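Side-chain contacts in hypothetical nigD-like protein (Bacteroides caccae, PDB 3QWN), which is a NigD-like protein, probably an immunity protein or antitoxin, whose molecular target is not established: residues L12-V17 against Y111-L116; Q26-D31 against S57-L62. All blocks are in the same frame, centred on the assembly; numbering follows the deposited sequence.

Interaction 1: residues L12-V17 against Y111-L116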
loop_
_atom_site.group_PDB
_atom_site.type_symbol
_atom_site.label_atom_id
_atom_site.label_comp_id
_atom_site.label_asym_id
_atom_site.label_seq_id
_atom_site.Cartn_x
_atom_site.Cartn_y
_atom_site.Cartn_z
ATOM N N LEU A 12 1.240 -13.257 3.914
ATOM C CA LEU A 12 0.862 -11.993 4.540
ATOM C C LEU A 12 -0.328 -11.359 3.876
ATOM O O LEU A 12 -0.437 -11.374 2.661
ATOM C CB LEU A 12 2.047 -11.024 4.476
ATOM C CG LEU A 12 3.298 -11.375 5.294
ATOM C CD1 LEU A 12 4.368 -10.333 5.067
ATOM C CD2 LEU A 12 2.991 -11.458 6.793
ATOM N N GLU A 13 -1.199 -10.768 4.661
ATOM C CA GLU A 13 -2.388 -10.058 4.184
ATOM C C GLU A 13 -2.356 -8.577 4.587
ATOM O O GLU A 13 -1.801 -8.250 5.628
ATOM C CB GLU A 13 -3.640 -10.669 4.807
ATOM C CG GLU A 13 -4.239 -11.871 4.105
ATOM C CD GLU A 13 -5.523 -12.358 4.763
ATOM O OE1 GLU A 13 -6.483 -11.554 4.931
ATOM O OE2 GLU A 13 -5.528 -13.543 5.173
ATOM N N PHE A 14 -2.992 -7.709 3.794
ATOM C CA PHE A 14 -3.209 -6.284 4.072
ATOM C C PHE A 14 -4.364 -6.225 5.034
ATOM O O PHE A 14 -5.453 -6.709 4.703
ATOM C CB PHE A 14 -3.547 -5.501 2.754
ATOM C CG PHE A 14 -2.393 -5.263 1.801
ATOM C CD1 PHE A 14 -1.863 -6.307 1.046
ATOM C CD2 PHE A 14 -1.827 -3.996 1.668
ATOM C CE1 PHE A 14 -0.759 -6.092 0.206
ATOM C CE2 PHE A 14 -0.745 -3.780 0.804
ATOM C CZ PHE A 14 -0.236 -4.823 0.061
ATOM N N VAL A 15 -4.143 -5.687 6.227
ATOM C CA VAL A 15 -5.176 -5.560 7.275
ATOM C C VAL A 15 -4.997 -4.223 7.972
ATOM O O VAL A 15 -4.000 -3.494 7.754
ATOM C CB VAL A 15 -5.140 -6.742 8.326
ATOM C CG1 VAL A 15 -5.394 -8.117 7.684
ATOM C CG2 VAL A 15 -3.846 -6.748 9.155
ATOM N N THR A 16 -5.966 -3.917 8.833
ATOM C CA THR A 16 -5.927 -2.793 9.757
ATOM C C THR A 16 -5.924 -3.389 11.177
ATOM O O THR A 16 -6.633 -4.354 11.438
ATOM C CB THR A 16 -7.067 -1.802 9.503
ATOM O OG1 THR A 16 -6.999 -1.364 8.150
ATOM C CG2 THR A 16 -6.988 -0.583 10.407
ATOM N N VAL A 17 -5.075 -2.892 12.046
ATOM C CA VAL A 17 -5.066 -3.335 13.446
ATOM C C VAL A 17 -5.354 -2.126 14.324
ATOM O O VAL A 17 -5.002 -1.010 13.954
ATOM C CB VAL A 17 -3.783 -4.079 13.902
ATOM C CG1 VAL A 17 -3.638 -5.409 13.199
ATOM C CG2 VAL A 17 -2.528 -3.217 13.729
ATOM N N TYR A 111 -7.935 2.218 -0.247
ATOM C CA TYR A 111 -6.556 2.305 -0.711
ATOM C C TYR A 111 -6.349 1.695 -2.107
ATOM O O TYR A 111 -7.164 0.884 -2.578
ATOM C CB TYR A 111 -5.642 1.559 0.253
ATOM C CG TYR A 111 -5.635 2.034 1.682
ATOM C CD1 TYR A 111 -4.736 3.010 2.107
ATOM C CD2 TYR A 111 -6.421 1.411 2.645
ATOM C CE1 TYR A 111 -4.702 3.439 3.436
ATOM C CE2 TYR A 111 -6.369 1.796 3.983
ATOM C CZ TYR A 111 -5.499 2.805 4.378
ATOM O OH TYR A 111 -5.418 3.153 5.713
ATOM N N LEU A 112 -5.208 2.054 -2.736
ATOM C CA LEU A 112 -4.687 1.418 -3.932
ATOM C C LEU A 112 -3.547 0.520 -3.396
ATOM O O LEU A 112 -2.501 1.036 -3.020
ATOM C CB LEU A 112 -4.236 2.427 -5.019
ATOM C CG LEU A 112 -3.507 1.800 -6.233
ATOM C CD1 LEU A 112 -4.474 1.038 -7.146
ATOM C CD2 LEU A 112 -2.691 2.841 -7.005
ATOM N N ASN A 113 -3.799 -0.799 -3.248
ATOM C CA ASN A 113 -2.822 -1.733 -2.675
ATOM C C ASN A 113 -1.956 -2.376 -3.734
ATOM O O ASN A 113 -2.400 -2.592 -4.850
ATOM C CB ASN A 113 -3.504 -2.824 -1.846
ATOM C CG ASN A 113 -4.614 -2.276 -1.017
ATOM O OD1 ASN A 113 -4.379 -1.656 -0.023
ATOM N ND2 ASN A 113 -5.826 -2.321 -1.510
HETATM N N MSE A 114 -0.715 -2.631 -3.389
HETATM C CA MSE A 114 0.199 -3.261 -4.307
HETATM C C MSE A 114 1.292 -3.963 -3.575
HETATM O O MSE A 114 1.733 -3.523 -2.502
HETATM C CB MSE A 114 0.795 -2.290 -5.365
HETATM C CG MSE A 114 1.816 -1.284 -4.847
HETATM SE SE MSE A 114 2.134 0.140 -6.201
HETATM C CE MSE A 114 0.407 1.038 -6.050
ATOM N N ILE A 115 1.711 -5.079 -4.194
ATOM C CA ILE A 115 2.839 -5.904 -3.803
ATOM C C ILE A 115 3.882 -5.693 -4.887
ATOM O O ILE A 115 3.612 -5.929 -6.070
ATOM C CB ILE A 115 2.466 -7.384 -3.624
ATOM C CG1 ILE A 115 1.323 -7.554 -2.601
ATOM C CG2 ILE A 115 3.704 -8.180 -3.246
ATOM C CD1 ILE A 115 0.786 -9.010 -2.481
ATOM N N LEU A 116 5.054 -5.208 -4.488
ATOM C CA LEU A 116 6.150 -4.981 -5.416
ATOM C C LEU A 116 7.243 -5.993 -5.211
ATOM O O LEU A 116 7.402 -6.519 -4.113
ATOM C CB LEU A 116 6.738 -3.563 -5.242
ATOM C CG LEU A 116 5.783 -2.364 -5.290
ATOM C CD1 LEU A 116 6.541 -1.079 -5.016
ATOM C CD2 LEU A 116 5.039 -2.281 -6.642
#
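F14 and N113 each turn their CG to lie anti to the carbonyl carbon (chi1 -74° for F14), and both side chains start out toward the other strand, which brings the phenyl ring over the CB of N113. That carbon stands 4.2 Å from the centroid of the F14 ring, 20° off the ring normal and offset toward the rim, a CH-pi contact made nearest CE2 and CD2. The amide of N113 runs past the ring in the opposite direction, its plane turned 62° from it. At the ring edge, in plane, CE1 of F14 meets CG1 of I115 at 3.8 Å, while CZ of F14 lies 3.5 Å from the backbone O of M114. Strands 13-17 and 111-116, roughly antiparallel with axes 9.6 Å apart, belong to different sheets: 13-17 to the N-terminal OB domain of the NigD-like family, 111-116 to the C-terminal beta-sandwich domain, so the ring bridges the interface between the two domains. W106 meets F14 edge-to-face. The amide oxygen OD1 of N113 accepts a hydrogen bond from R54 NH2, on the OB side, and is hydrogen-bonded to S165 OG; its ND2 makes weak bonds to the carbonyls of W106 and G108.

Interaction 2: residues Q26-D31 against S57-L62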
loop_
_atom_site.group_PDB
_atom_site.type_symbol
_atom_site.label_atom_id
_atom_site.label_comp_id
_atom_site.label_asym_id
_atom_site.label_seq_id
_atom_site.Cartn_x
_atom_site.Cartn_y
_atom_site.Cartn_z
ATOM N N GLN A 26 -5.868 -5.274 19.823
ATOM C CA GLN A 26 -7.138 -5.792 20.315
ATOM C C GLN A 26 -8.065 -6.135 19.186
ATOM O O GLN A 26 -8.980 -6.929 19.380
ATOM C CB GLN A 26 -7.827 -4.763 21.241
ATOM C CG GLN A 26 -6.941 -4.088 22.278
ATOM C CD GLN A 26 -6.843 -4.795 23.615
ATOM O OE1 GLN A 26 -7.033 -4.164 24.666
ATOM N NE2 GLN A 26 -6.454 -6.084 23.624
ATOM N N THR A 27 -7.852 -5.518 18.021
ATOM C CA THR A 27 -8.696 -5.672 16.842
ATOM C C THR A 27 -7.886 -5.789 15.569
ATOM O O THR A 27 -6.898 -5.090 15.401
ATOM C CB THR A 27 -9.618 -4.468 16.759
ATOM O OG1 THR A 27 -10.425 -4.525 17.923
ATOM C CG2 THR A 27 -10.498 -4.452 15.501
ATOM N N LEU A 28 -8.363 -6.643 14.656
ATOM C CA LEU A 28 -7.801 -6.878 13.342
ATOM C C LEU A 28 -8.961 -6.759 12.369
ATOM O O LEU A 28 -10.013 -7.335 12.601
ATOM C CB LEU A 28 -7.066 -8.256 13.272
ATOM C CG LEU A 28 -6.448 -8.564 11.938
ATOM C CD1 LEU A 28 -5.125 -9.231 12.075
ATOM C CD2 LEU A 28 -7.384 -9.319 11.074
ATOM N N ILE A 29 -8.814 -5.948 11.330
ATOM C CA ILE A 29 -9.900 -5.738 10.371
ATOM C C ILE A 29 -9.395 -6.180 9.017
ATOM O O ILE A 29 -8.579 -5.489 8.393
ATOM C CB ILE A 29 -10.509 -4.313 10.346
ATOM C CG1 ILE A 29 -10.708 -3.756 11.773
ATOM C CG2 ILE A 29 -11.815 -4.321 9.554
ATOM C CD1 ILE A 29 -10.919 -2.376 11.817
ATOM N N PRO A 30 -9.825 -7.390 8.586
ATOM C CA PRO A 30 -9.412 -7.875 7.259
ATOM C C PRO A 30 -9.984 -6.987 6.166
ATOM O O PRO A 30 -10.955 -6.282 6.396
ATOM C CB PRO A 30 -10.012 -9.290 7.188
ATOM C CG PRO A 30 -10.499 -9.610 8.555
ATOM C CD PRO A 30 -10.804 -8.307 9.211
ATOM N N ASP A 31 -9.385 -7.007 4.983
ATOM C CA ASP A 31 -9.911 -6.201 3.884
ATOM C C ASP A 31 -11.220 -6.811 3.359
ATOM O O ASP A 31 -12.170 -6.089 3.059
ATOM C CB ASP A 31 -8.852 -6.103 2.776
ATOM C CG ASP A 31 -7.877 -4.941 2.904
ATOM O OD1 ASP A 31 -7.862 -4.286 3.980
ATOM O OD2 ASP A 31 -7.158 -4.664 1.919
ATOM N N SER A 57 0.071 -8.766 7.822
ATOM C CA SER A 57 -0.056 -9.711 8.922
ATOM C C SER A 57 -0.306 -11.117 8.456
ATOM O O SER A 57 -1.052 -11.356 7.501
ATOM C CB SER A 57 -1.209 -9.288 9.840
ATOM O OG SER A 57 -1.378 -10.101 10.986
ATOM N N ASN A 58 0.255 -12.051 9.216
ATOM C CA ASN A 58 -0.052 -13.460 9.164
ATOM C C ASN A 58 -0.930 -13.710 10.389
ATOM O O ASN A 58 -0.505 -13.505 11.532
ATOM C CB ASN A 58 1.175 -14.369 9.137
ATOM C CG ASN A 58 0.805 -15.830 9.027
ATOM O OD1 ASN A 58 0.757 -16.541 10.004
ATOM N ND2 ASN A 58 0.425 -16.283 7.864
ATOM N N TYR A 59 -2.171 -14.094 10.149
ATOM C CA TYR A 59 -3.119 -14.330 11.223
ATOM C C TYR A 59 -4.065 -15.423 10.796
ATOM O O TYR A 59 -4.227 -15.672 9.598
ATOM C CB TYR A 59 -3.906 -13.011 11.542
ATOM C CG TYR A 59 -4.965 -12.676 10.518
ATOM C CD1 TYR A 59 -4.634 -12.044 9.318
ATOM C CD2 TYR A 59 -6.293 -13.035 10.717
ATOM C CE1 TYR A 59 -5.610 -11.729 8.367
ATOM C CE2 TYR A 59 -7.276 -12.750 9.761
ATOM C CZ TYR A 59 -6.932 -12.091 8.590
ATOM O OH TYR A 59 -7.898 -11.803 7.645
ATOM N N GLU A 60 -4.793 -15.984 11.760
ATOM C CA GLU A 60 -5.840 -16.921 11.400
ATOM C C GLU A 60 -7.108 -16.585 12.178
ATOM O O GLU A 60 -7.053 -16.005 13.259
ATOM C CB GLU A 60 -5.407 -18.387 11.565
ATOM C CG GLU A 60 -5.470 -18.990 12.952
ATOM C CD GLU A 60 -5.204 -20.481 12.923
ATOM O OE1 GLU A 60 -5.467 -21.122 11.879
ATOM O OE2 GLU A 60 -4.755 -21.013 13.965
ATOM N N THR A 61 -8.240 -16.936 11.596
ATOM C CA THR A 61 -9.573 -16.761 12.157
ATOM C C THR A 61 -10.001 -18.080 12.807
ATOM O O THR A 61 -9.953 -19.122 12.132
ATOM C CB THR A 61 -10.487 -16.324 11.009
ATOM O OG1 THR A 61 -10.094 -14.997 10.653
ATOM C CG2 THR A 61 -11.961 -16.390 11.352
ATOM N N LEU A 62 -10.424 -18.057 14.099
ATOM C CA LEU A 62 -10.923 -19.267 14.763
ATOM C C LEU A 62 -12.385 -19.071 15.100
ATOM O O LEU A 62 -12.732 -18.082 15.762
ATOM C CB LEU A 62 -10.153 -19.617 16.054
ATOM C CG LEU A 62 -8.654 -19.465 16.126
ATOM C CD1 LEU A 62 -8.255 -19.378 17.541
ATOM C CD2 LEU A 62 -7.958 -20.614 15.490
#
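L28 lays its CD2 methyl over one face of the Y59 ring, 3.7 Å from the centroid and 13° off the normal, which places the methyl above the ring centre in a CH-pi contact. With CG anti to the backbone N, L28 reaches toward strand 57-62, and its two methyls divide the ring between them: CD2 covers the middle, whereas CD1 sits by the CB end, 3.8 Å from CG of Y59. CD1 of L28 also comes to 4.0 Å from OG of S57, whose polar partner is the backbone O of S74. From its own strand, Y59 holds CG between its backbone N and carbonyl carbon (chi1 75°), and the ring reaches out until its hydroxyl meets P30. CB of P30 is 3.3 Å from OH of Y59, and the proline ring crosses the tyrosine side chain at about a right angle. The same hydroxyl is hydrogen-bonded to OE1 of E13, so the phenol oxygen has a carboxylate partner on strand 13-19, which lies between the two. Strands 26-30 and 57-62 are not paired with each other; their axes lie 10.2 Å apart at 95°, and strand 13-19 hydrogen-bonds to both. Apolar side chains meeting across near-perpendicular strands of one closed, strongly curled sheet are characteristic of the interior of an OB-type barrel, the fold assigned to this N-terminal domain.

Both contacts are buried, but they differ in position and in what they join. Interaction 1 has its centre about 5 Å from the centre of the chain and connects two domains; interaction 2, its centre about 17 Å from that point, lies wholly within the N-terminal one. Strand 13-19 links them through its backbone: T16 O is 2.7 Å from I29 N, and E13 N is 2.9 Å from S57 O, both probable hydrogen bonds. Each contact rests on a CH-pi approach to one aromatic face, from the CB of a polar residue in interaction 1 and from a leucine methyl in interaction 2. Beside interaction 1, N113 OD1 is bonded to R54 and S165; beside interaction 2, Y59 OH is bonded to E13 of segment 12-17.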